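Local coordinates for protein aminopeptidase C (Lactobacillus rhamnosus, PDB 4K7C) that probably removes amino acids from the N termini of peptides, as a cysteine aminopeptidase of the papain-like clan, at residues T78-I83 and K382-W387; R181-T186 and Q205-E210; M349-R354 and F407-V412. All blocks are in the same frame, centred on the assembly; numbering follows the deposited sequence.

Contact 1. Residues T78-I83 and K382-W387; sequences TMRHGI and KVENSW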
loop_
_atom_site.group_PDB
_atom_site.type_symbol
_atom_site.label_atom_id
_atom_site.label_comp_id
_atom_site.label_asym_id
_atom_site.label_seq_id
_atom_site.Cartn_x
_atom_site.Cartn_y
_atom_site.Cartn_z
ATOM N N THR A 78 19.648 16.720 -24.615
ATOM C CA THR A 78 20.921 17.247 -25.182
ATOM C C THR A 78 20.892 18.787 -25.127
ATOM O O THR A 78 21.844 19.394 -24.660
ATOM C CB THR A 78 21.305 16.761 -26.584
ATOM O OG1 THR A 78 20.380 17.134 -27.600
ATOM C CG2 THR A 78 21.473 15.177 -26.561
HETATM N N MSE A 79 19.754 19.353 -25.458
HETATM C CA MSE A 79 19.613 20.861 -25.514
HETATM C C MSE A 79 19.601 21.435 -24.128
HETATM O O MSE A 79 20.306 22.381 -23.835
HETATM C CB MSE A 79 18.283 21.103 -26.235
HETATM C CG MSE A 79 18.394 20.814 -27.685
HETATM SE SE MSE A 79 16.686 21.076 -28.576
HETATM C CE MSE A 79 17.311 20.203 -30.157
ATOM N N ARG A 80 18.837 20.821 -23.217
ATOM C CA ARG A 80 18.687 21.377 -21.858
ATOM C C ARG A 80 19.957 21.238 -21.052
ATOM O O ARG A 80 20.168 22.044 -20.142
ATOM C CB ARG A 80 17.528 20.735 -21.089
ATOM C CG ARG A 80 17.860 19.381 -20.444
ATOM C CD ARG A 80 16.544 18.682 -20.154
ATOM N NE ARG A 80 16.712 17.359 -19.547
ATOM C CZ ARG A 80 16.737 17.118 -18.246
ATOM N NH1 ARG A 80 16.492 18.089 -17.369
ATOM N NH2 ARG A 80 16.900 15.859 -17.834
ATOM N N HIS A 81 20.796 20.248 -21.344
ATOM C CA HIS A 81 22.102 20.215 -20.603
ATOM C C HIS A 81 23.004 21.434 -21.033
ATOM O O HIS A 81 23.732 21.989 -20.224
ATOM C CB HIS A 81 22.816 18.866 -20.722
ATOM C CG HIS A 81 22.009 17.699 -20.238
ATOM N ND1 HIS A 81 21.231 17.747 -19.098
ATOM C CD2 HIS A 81 21.846 16.460 -20.751
ATOM C CE1 HIS A 81 20.627 16.570 -18.935
ATOM N NE2 HIS A 81 20.954 15.793 -19.945
ATOM N N GLY A 82 22.917 21.819 -22.309
ATOM C CA GLY A 82 23.526 23.049 -22.795
ATOM C C GLY A 82 23.036 24.281 -22.043
ATOM O O GLY A 82 23.832 25.059 -21.515
ATOM N N ILE A 83 21.709 24.371 -21.882
ATOM C CA ILE A 83 21.117 25.499 -21.166
ATOM C C ILE A 83 21.544 25.550 -19.736
ATOM O O ILE A 83 21.908 26.649 -19.159
ATOM C CB ILE A 83 19.581 25.444 -21.253
ATOM C CG1 ILE A 83 19.144 25.619 -22.694
ATOM C CG2 ILE A 83 18.932 26.493 -20.359
ATOM C CD1 ILE A 83 17.637 25.432 -22.910
ATOM N N LYS A 382 27.872 5.527 -20.186
ATOM C CA LYS A 382 26.899 6.072 -19.278
ATOM C C LYS A 382 25.711 6.604 -20.056
ATOM O O LYS A 382 25.839 7.378 -21.044
ATOM C CB LYS A 382 27.481 7.161 -18.393
ATOM C CG LYS A 382 26.506 7.791 -17.420
ATOM C CD LYS A 382 27.151 8.837 -16.516
ATOM C CE LYS A 382 26.223 9.116 -15.336
ATOM N NZ LYS A 382 26.516 10.388 -14.651
ATOM N N VAL A 383 24.530 6.231 -19.601
ATOM C CA VAL A 383 23.306 6.442 -20.388
ATOM C C VAL A 383 22.251 7.200 -19.596
ATOM O O VAL A 383 21.772 6.735 -18.536
ATOM C CB VAL A 383 22.715 5.099 -20.864
ATOM C CG1 VAL A 383 21.371 5.258 -21.612
ATOM C CG2 VAL A 383 23.699 4.475 -21.731
ATOM N N GLU A 384 21.872 8.354 -20.094
ATOM C CA GLU A 384 20.744 9.056 -19.506
ATOM C C GLU A 384 19.455 8.545 -20.054
ATOM O O GLU A 384 19.185 8.638 -21.266
ATOM C CB GLU A 384 20.814 10.615 -19.715
ATOM C CG GLU A 384 19.571 11.313 -19.119
ATOM C CD GLU A 384 19.597 12.811 -19.313
ATOM O OE1 GLU A 384 20.453 13.257 -20.112
ATOM O OE2 GLU A 384 18.693 13.489 -18.806
ATOM N N ASN A 385 18.619 7.980 -19.163
ATOM C CA ASN A 385 17.315 7.493 -19.577
ATOM C C ASN A 385 16.270 8.531 -19.212
ATOM O O ASN A 385 16.617 9.527 -18.628
ATOM C CB ASN A 385 16.955 6.109 -19.004
ATOM C CG ASN A 385 16.000 5.299 -19.914
ATOM O OD1 ASN A 385 15.388 5.786 -20.864
ATOM N ND2 ASN A 385 15.884 4.011 -19.606
ATOM N N SER A 386 15.038 8.318 -19.672
ATOM C CA SER A 386 13.905 9.277 -19.518
ATOM C C SER A 386 12.701 8.572 -18.886
ATOM O O SER A 386 11.519 8.766 -19.258
ATOM C CB SER A 386 13.519 9.912 -20.878
ATOM O OG SER A 386 13.242 8.953 -21.895
ATOM N N TRP A 387 13.004 7.684 -17.931
ATOM C CA TRP A 387 11.986 6.921 -17.225
ATOM C C TRP A 387 11.885 7.310 -15.773
ATOM O O TRP A 387 11.332 6.536 -14.954
ATOM C CB TRP A 387 12.288 5.400 -17.317
ATOM C CG TRP A 387 12.186 4.850 -18.667
ATOM C CD1 TRP A 387 11.620 5.445 -19.802
ATOM C CD2 TRP A 387 12.682 3.543 -19.106
ATOM N NE1 TRP A 387 11.742 4.573 -20.858
ATOM C CE2 TRP A 387 12.415 3.431 -20.478
ATOM C CE3 TRP A 387 13.322 2.490 -18.451
ATOM C CZ2 TRP A 387 12.711 2.281 -21.209
ATOM C CZ3 TRP A 387 13.693 1.328 -19.198
ATOM C CH2 TRP A 387 13.412 1.254 -20.569
#
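E384 leaves its strand with CG anti to the backbone N (chi1 178°) and an extended chain, carrying its carboxylate to H81, whose CG lies beside its own backbone N (chi1 -58°), and to R80 one residue earlier. This joins the two halves of a papain-like fold: helix 70-87, the long central helix of the helical half, and strand 377-384 of the β half. H81 NE2 donates a nearly straight bond of 2.6 Å to E384 OE1 (N-H...O 163°), meeting the oxygen on its syn side and with OE1 close to the ring plane. E384 OE2 takes a weak, bent bond of 3.1 Å from R80 NH2 within a salt bridge. The guanidinium is held more firmly elsewhere, through NE to N77 and NH2 to the carbonyl of A60, while H81 ND1 is bonded to Q84 OE1. Both ring nitrogens face acceptor oxygens, which probably favours a protonated imidazole, though R80 would oppose it. Just beyond E384, N385 OD1 is bonded to H364 NE2, consistent with the His-Asn pair of papain-like peptidases. The two basic side chains also touch each other: H81 CE1 lies 3.7 Å above one face of the R80 guanidinium plane, offset toward its rim.

Contact 2. Residues R181-T186 and Q205-E210; sequences RKDAVT and QKMLAE
An antiparallel helical hairpin, formed by helices 170-192 and 197-219 of this papain-like peptidase, closes here where D183 and T186 meet M207, modelled as selenomethionine. The backbones come nearest at D183 CA and M207 CA, 7.1 Å apart. CG of M207 sits beside its backbone N (chi1 -66°) and the chain beyond is extended, which lays it along D183, the two chains running antiparallel side by side. D183 OD2 lies 3.5 Å from M207 CB, D183 CB is 3.7 Å from M207 SE, and the far end of the chain, M207 CE, rests 3.7 Å from T186 CG2. The direct packing is thus between a selenoether chain, a threonine methyl and the flank of an aspartate, and a water and K179 supply the polar links. That water donates to D183 OD1 at 2.6 Å and to E210 OE1 at 2.8 Å. K179 forms salt bridges with both D183 OD2 and E210 OE1, and E210 OE2 adds a salt bridge, weak as a hydrogen bond, to K206 NZ at 3.2 Å, one turn back. Nearby, R181 pairs with E359 of a second subunit, placing the hairpin at a subunit interface. D183 OD1 and E210 OE1 stand only 4.7 Å apart; the shared lysine and the water donating to both probably offset the repulsion and favour two ionised carboxylates.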
loop_
_atom_site.group_PDB
_atom_site.type_symbol
_atom_site.label_atom_id
_atom_site.label_comp_id
_atom_site.label_asym_id
_atom_site.label_seq_id
_atom_site.Cartn_x
_atom_site.Cartn_y
_atom_site.Cartn_z
ATOM N N ARG A 181 -7.866 7.407 -40.023
ATOM C CA ARG A 181 -8.390 6.328 -40.910
ATOM C C ARG A 181 -9.727 6.653 -41.584
ATOM O O ARG A 181 -9.945 6.388 -42.785
ATOM C CB ARG A 181 -8.449 4.998 -40.111
ATOM C CG ARG A 181 -7.131 4.364 -39.835
ATOM C CD ARG A 181 -7.330 3.117 -38.979
ATOM N NE ARG A 181 -6.044 2.518 -38.650
ATOM C CZ ARG A 181 -5.587 2.202 -37.446
ATOM N NH1 ARG A 181 -6.278 2.442 -36.323
ATOM N NH2 ARG A 181 -4.434 1.559 -37.400
ATOM N N LYS A 182 -10.639 7.256 -40.867
ATOM C CA LYS A 182 -11.907 7.673 -41.354
ATOM C C LYS A 182 -11.689 8.699 -42.452
ATOM O O LYS A 182 -12.351 8.669 -43.481
ATOM C CB LYS A 182 -12.728 8.319 -40.263
ATOM C CG LYS A 182 -14.015 8.908 -40.775
ATOM C CD LYS A 182 -14.845 9.511 -39.674
ATOM C CE LYS A 182 -16.234 9.871 -40.225
ATOM N NZ LYS A 182 -16.093 11.157 -40.851
ATOM N N ASP A 183 -10.821 9.644 -42.162
ATOM C CA ASP A 183 -10.470 10.669 -43.176
ATOM C C ASP A 183 -9.761 10.071 -44.423
ATOM O O ASP A 183 -9.931 10.582 -45.560
ATOM C CB ASP A 183 -9.615 11.749 -42.539
ATOM C CG ASP A 183 -10.376 12.649 -41.604
ATOM O OD1 ASP A 183 -11.639 12.710 -41.655
ATOM O OD2 ASP A 183 -9.666 13.342 -40.820
ATOM N N ALA A 184 -8.965 9.011 -44.258
ATOM C CA ALA A 184 -8.337 8.330 -45.386
ATOM C C ALA A 184 -9.398 7.773 -46.307
ATOM O O ALA A 184 -9.279 7.828 -47.522
ATOM C CB ALA A 184 -7.429 7.191 -44.910
ATOM N N VAL A 185 -10.485 7.251 -45.751
ATOM C CA VAL A 185 -11.598 6.802 -46.587
ATOM C C VAL A 185 -12.114 7.914 -47.519
ATOM O O VAL A 185 -12.291 7.730 -48.735
ATOM C CB VAL A 185 -12.808 6.324 -45.771
ATOM C CG1 VAL A 185 -13.869 5.797 -46.709
ATOM C CG2 VAL A 185 -12.453 5.185 -44.785
ATOM N N THR A 186 -12.325 9.079 -46.924
ATOM C CA THR A 186 -12.908 10.226 -47.593
ATOM C C THR A 186 -11.909 10.716 -48.659
ATOM O O THR A 186 -12.298 11.005 -49.805
ATOM C CB THR A 186 -13.153 11.366 -46.588
ATOM O OG1 THR A 186 -14.054 10.918 -45.550
ATOM C CG2 THR A 186 -13.720 12.554 -47.235
ATOM N N GLN A 205 -8.182 20.704 -45.159
ATOM C CA GLN A 205 -8.183 21.784 -44.156
ATOM C C GLN A 205 -9.263 21.629 -43.084
ATOM O O GLN A 205 -9.022 21.941 -41.961
ATOM C CB GLN A 205 -8.250 23.173 -44.865
ATOM C CG GLN A 205 -6.967 23.358 -45.693
ATOM C CD GLN A 205 -5.698 23.424 -44.774
ATOM O OE1 GLN A 205 -5.751 24.075 -43.741
ATOM N NE2 GLN A 205 -4.623 22.768 -45.130
ATOM N N LYS A 206 -10.443 21.139 -43.435
ATOM C CA LYS A 206 -11.491 20.920 -42.479
ATOM C C LYS A 206 -11.040 19.765 -41.534
ATOM O O LYS A 206 -11.234 19.897 -40.314
ATOM C CB LYS A 206 -12.812 20.611 -43.185
ATOM C CG LYS A 206 -13.937 20.068 -42.296
ATOM C CD LYS A 206 -14.910 19.081 -42.990
ATOM C CE LYS A 206 -15.438 17.935 -42.068
ATOM N NZ LYS A 206 -14.575 16.694 -42.033
HETATM N N MSE A 207 -10.439 18.724 -42.113
HETATM C CA MSE A 207 -9.933 17.522 -41.344
HETATM C C MSE A 207 -8.895 17.969 -40.333
HETATM O O MSE A 207 -8.963 17.600 -39.140
HETATM C CB MSE A 207 -9.301 16.486 -42.232
HETATM C CG MSE A 207 -10.361 15.883 -43.139
HETATM SE SE MSE A 207 -9.423 14.868 -44.550
HETATM C CE MSE A 207 -11.143 14.436 -45.343
ATOM N N LEU A 208 -7.995 18.816 -40.766
ATOM C CA LEU A 208 -6.933 19.372 -39.919
ATOM C C LEU A 208 -7.481 20.249 -38.828
ATOM O O LEU A 208 -6.934 20.207 -37.721
ATOM C CB LEU A 208 -5.843 20.077 -40.713
ATOM C CG LEU A 208 -4.952 19.134 -41.538
ATOM C CD1 LEU A 208 -4.046 19.917 -42.412
ATOM C CD2 LEU A 208 -4.112 18.249 -40.693
ATOM N N ALA A 209 -8.541 21.032 -39.092
ATOM C CA ALA A 209 -9.159 21.886 -38.067
ATOM C C ALA A 209 -9.657 21.009 -36.917
ATOM O O ALA A 209 -9.499 21.332 -35.797
ATOM C CB ALA A 209 -10.321 22.728 -38.565
ATOM N N GLU A 210 -10.287 19.914 -37.260
ATOM C CA GLU A 210 -10.744 18.929 -36.270
ATOM C C GLU A 210 -9.580 18.306 -35.537
ATOM O O GLU A 210 -9.670 18.191 -34.326
ATOM C CB GLU A 210 -11.552 17.853 -36.995
ATOM C CG GLU A 210 -12.837 18.385 -37.608
ATOM C CD GLU A 210 -13.431 17.539 -38.727
ATOM O OE1 GLU A 210 -12.676 16.697 -39.294
ATOM O OE2 GLU A 210 -14.639 17.685 -38.960
HETATM O O HOH W 1 -13.336 14.422 -40.735
#

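Contact 3. Residues M349-R354 and F407-V412; sequences MTKAER and FVYQVV
The backbones approach most closely at K351 CA and F407 CA, 7.6 Å apart, where the first turn of helix 351-356 faces the junction of helix 401-407 with strand 408-414 in the β half of the papain-like fold. A capping box of T350 and E353 starts helix 351-356, and the strand opens with a classic β bulge, Y409 and Q410 both facing G318. K351, with CG anti to its backbone N (chi1 -172°) and an extended chain, reaches over to donate from NZ to V408 O at 2.8 Å. N265 OD1 and D405 O also bind NZ, so three oxygens hold the buried ammonium. On the way, K351 CE passes obliquely 3.6 Å from Y409 CE1. R354 crosses F407 at about a right angle: the phenyl presents its edge, CE1 lying 3.6 Å above one guanidinium face, with the planes 54° apart. M349 O lies over the opposite face, offset toward its rim, without a hydrogen bond to NH2, while NH1 is bonded to Q406 OE1. A leucine in place of R354 would probably leave Q406 and a bridging water without their donor and uncover the edge of F407. That water accepts from R354 NH1 at 2.7 Å and sits 3.0 Å from Y409 OH, the hydroxyl that is also bonded to S360 OG.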
loop_
_atom_site.group_PDB
_atom_site.type_symbol
_atom_site.label_atom_id
_atom_site.label_comp_id
_atom_site.label_asym_id
_atom_site.label_seq_id
_atom_site.Cartn_x
_atom_site.Cartn_y
_atom_site.Cartn_z
HETATM N N MSE A 349 22.908 -14.693 -32.803
HETATM C CA MSE A 349 22.733 -14.117 -34.146
HETATM C C MSE A 349 23.687 -12.931 -34.290
HETATM O O MSE A 349 24.104 -12.289 -33.317
HETATM C CB MSE A 349 21.326 -13.618 -34.357
HETATM C CG MSE A 349 20.256 -14.679 -34.072
HETATM SE SE MSE A 349 18.465 -14.085 -34.471
HETATM C CE MSE A 349 18.379 -13.887 -36.445
ATOM N N THR A 350 24.137 -12.656 -35.534
ATOM C CA THR A 350 24.882 -11.476 -35.779
ATOM C C THR A 350 23.927 -10.264 -35.869
ATOM O O THR A 350 22.727 -10.392 -36.047
ATOM C CB THR A 350 25.628 -11.563 -37.162
ATOM O OG1 THR A 350 24.677 -11.543 -38.235
ATOM C CG2 THR A 350 26.592 -12.823 -37.273
ATOM N N LYS A 351 24.509 -9.062 -35.834
ATOM C CA LYS A 351 23.747 -7.817 -35.905
ATOM C C LYS A 351 23.021 -7.762 -37.241
ATOM O O LYS A 351 21.846 -7.435 -37.302
ATOM C CB LYS A 351 24.705 -6.650 -35.685
ATOM C CG LYS A 351 24.019 -5.294 -35.547
ATOM C CD LYS A 351 24.997 -4.258 -35.127
ATOM C CE LYS A 351 24.344 -2.937 -34.800
ATOM N NZ LYS A 351 25.381 -2.026 -34.193
ATOM N N ALA A 352 23.696 -8.148 -38.327
ATOM C CA ALA A 352 23.030 -8.180 -39.628
ATOM C C ALA A 352 21.868 -9.147 -39.669
ATOM O O ALA A 352 20.822 -8.911 -40.278
ATOM C CB ALA A 352 24.025 -8.544 -40.709
ATOM N N GLU A 353 22.104 -10.358 -39.145
ATOM C CA GLU A 353 20.995 -11.355 -39.118
ATOM C C GLU A 353 19.831 -10.833 -38.261
ATOM O O GLU A 353 18.674 -11.024 -38.644
ATOM C CB GLU A 353 21.472 -12.658 -38.547
ATOM C CG GLU A 353 22.411 -13.392 -39.479
ATOM C CD GLU A 353 23.122 -14.546 -38.831
ATOM O OE1 GLU A 353 23.208 -14.665 -37.581
ATOM O OE2 GLU A 353 23.672 -15.369 -39.585
ATOM N N ARG A 354 20.099 -10.216 -37.084
ATOM C CA ARG A 354 18.969 -9.720 -36.295
ATOM C C ARG A 354 18.135 -8.656 -37.003
ATOM O O ARG A 354 16.942 -8.672 -36.952
ATOM C CB ARG A 354 19.426 -9.167 -34.966
ATOM C CG ARG A 354 20.057 -10.156 -34.036
ATOM C CD ARG A 354 20.121 -9.566 -32.626
ATOM N NE ARG A 354 21.081 -10.222 -31.765
ATOM C CZ ARG A 354 22.382 -9.975 -31.738
ATOM N NH1 ARG A 354 22.951 -8.926 -32.397
ATOM N NH2 ARG A 354 23.086 -10.671 -30.882
ATOM N N PHE A 407 23.702 -3.638 -30.156
ATOM C CA PHE A 407 22.353 -3.171 -30.033
ATOM C C PHE A 407 22.145 -1.658 -30.202
ATOM O O PHE A 407 21.001 -1.195 -30.220
ATOM C CB PHE A 407 21.664 -3.651 -28.714
ATOM C CG PHE A 407 21.620 -5.140 -28.612
ATOM C CD1 PHE A 407 21.005 -5.893 -29.614
ATOM C CD2 PHE A 407 22.330 -5.809 -27.658
ATOM C CE1 PHE A 407 20.994 -7.298 -29.545
ATOM C CE2 PHE A 407 22.333 -7.206 -27.598
ATOM C CZ PHE A 407 21.659 -7.942 -28.554
ATOM N N VAL A 408 23.230 -0.932 -30.344
ATOM C CA VAL A 408 23.116 0.482 -30.745
ATOM C C VAL A 408 23.174 0.602 -32.275
ATOM O O VAL A 408 24.139 0.075 -32.907
ATOM C CB VAL A 408 24.215 1.307 -30.151
ATOM C CG1 VAL A 408 24.239 2.809 -30.691
ATOM C CG2 VAL A 408 24.132 1.298 -28.641
ATOM N N TYR A 409 22.179 1.292 -32.834
ATOM C CA TYR A 409 22.047 1.468 -34.257
ATOM C C TYR A 409 22.239 2.901 -34.760
ATOM O O TYR A 409 22.510 3.038 -35.946
ATOM C CB TYR A 409 20.732 0.993 -34.762
ATOM C CG TYR A 409 20.451 -0.498 -34.456
ATOM C CD1 TYR A 409 20.981 -1.463 -35.239
ATOM C CD2 TYR A 409 19.611 -0.882 -33.402
ATOM C CE1 TYR A 409 20.801 -2.816 -35.000
ATOM C CE2 TYR A 409 19.365 -2.256 -33.194
ATOM C CZ TYR A 409 19.955 -3.216 -34.003
ATOM O OH TYR A 409 19.726 -4.560 -33.787
ATOM N N GLN A 410 22.154 3.896 -33.878
ATOM C CA GLN A 410 22.224 5.285 -34.308
ATOM C C GLN A 410 22.843 6.181 -33.262
ATOM O O GLN A 410 22.603 5.993 -32.069
ATOM C CB GLN A 410 20.825 5.801 -34.518
ATOM C CG GLN A 410 20.001 5.135 -35.567
ATOM C CD GLN A 410 18.711 5.879 -35.699
ATOM O OE1 GLN A 410 17.830 5.569 -36.543
ATOM N NE2 GLN A 410 18.564 6.860 -34.825
ATOM N N VAL A 411 23.659 7.136 -33.723
ATOM C CA VAL A 411 24.159 8.219 -32.876
ATOM C C VAL A 411 24.027 9.514 -33.738
ATOM O O VAL A 411 23.997 9.423 -34.967
ATOM C CB VAL A 411 25.622 8.118 -32.427
ATOM C CG1 VAL A 411 25.774 7.102 -31.299
ATOM C CG2 VAL A 411 26.546 7.762 -33.581
ATOM N N VAL A 412 23.786 10.629 -33.074
ATOM C CA VAL A 412 23.764 11.910 -33.726
ATOM C C VAL A 412 25.034 12.650 -33.355
ATOM O O VAL A 412 25.328 12.936 -32.183
ATOM C CB VAL A 412 22.499 12.717 -33.413
ATOM C CG1 VAL A 412 22.542 14.087 -34.047
ATOM C CG2 VAL A 412 21.267 11.999 -33.869
HETATM O O HOH W 2 21.752 -6.679 -33.258
#

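How the contacts relate
From the N terminus, the first segment lies on helix 70-87, and contact 1 ties it to strand 377-384 across 298 residues. Contact 2 nests within that long loop, closing a hairpin with only 18 residues between its segments. Contact 3 opens inside the loop, at 349-354, but closes beyond it at 407-412, so contacts 1 and 3 cross, their centres about 23 Å apart. Contact 1 thus joins the helical and β halves, contact 3 fastens a short helix to the β half, and contact 2 stays within an outlying helical region about 38 Å from contact 3, centre to centre. Assembly relates the distant pair: M349 and E353 pack on L178 and V185 of a second subunit.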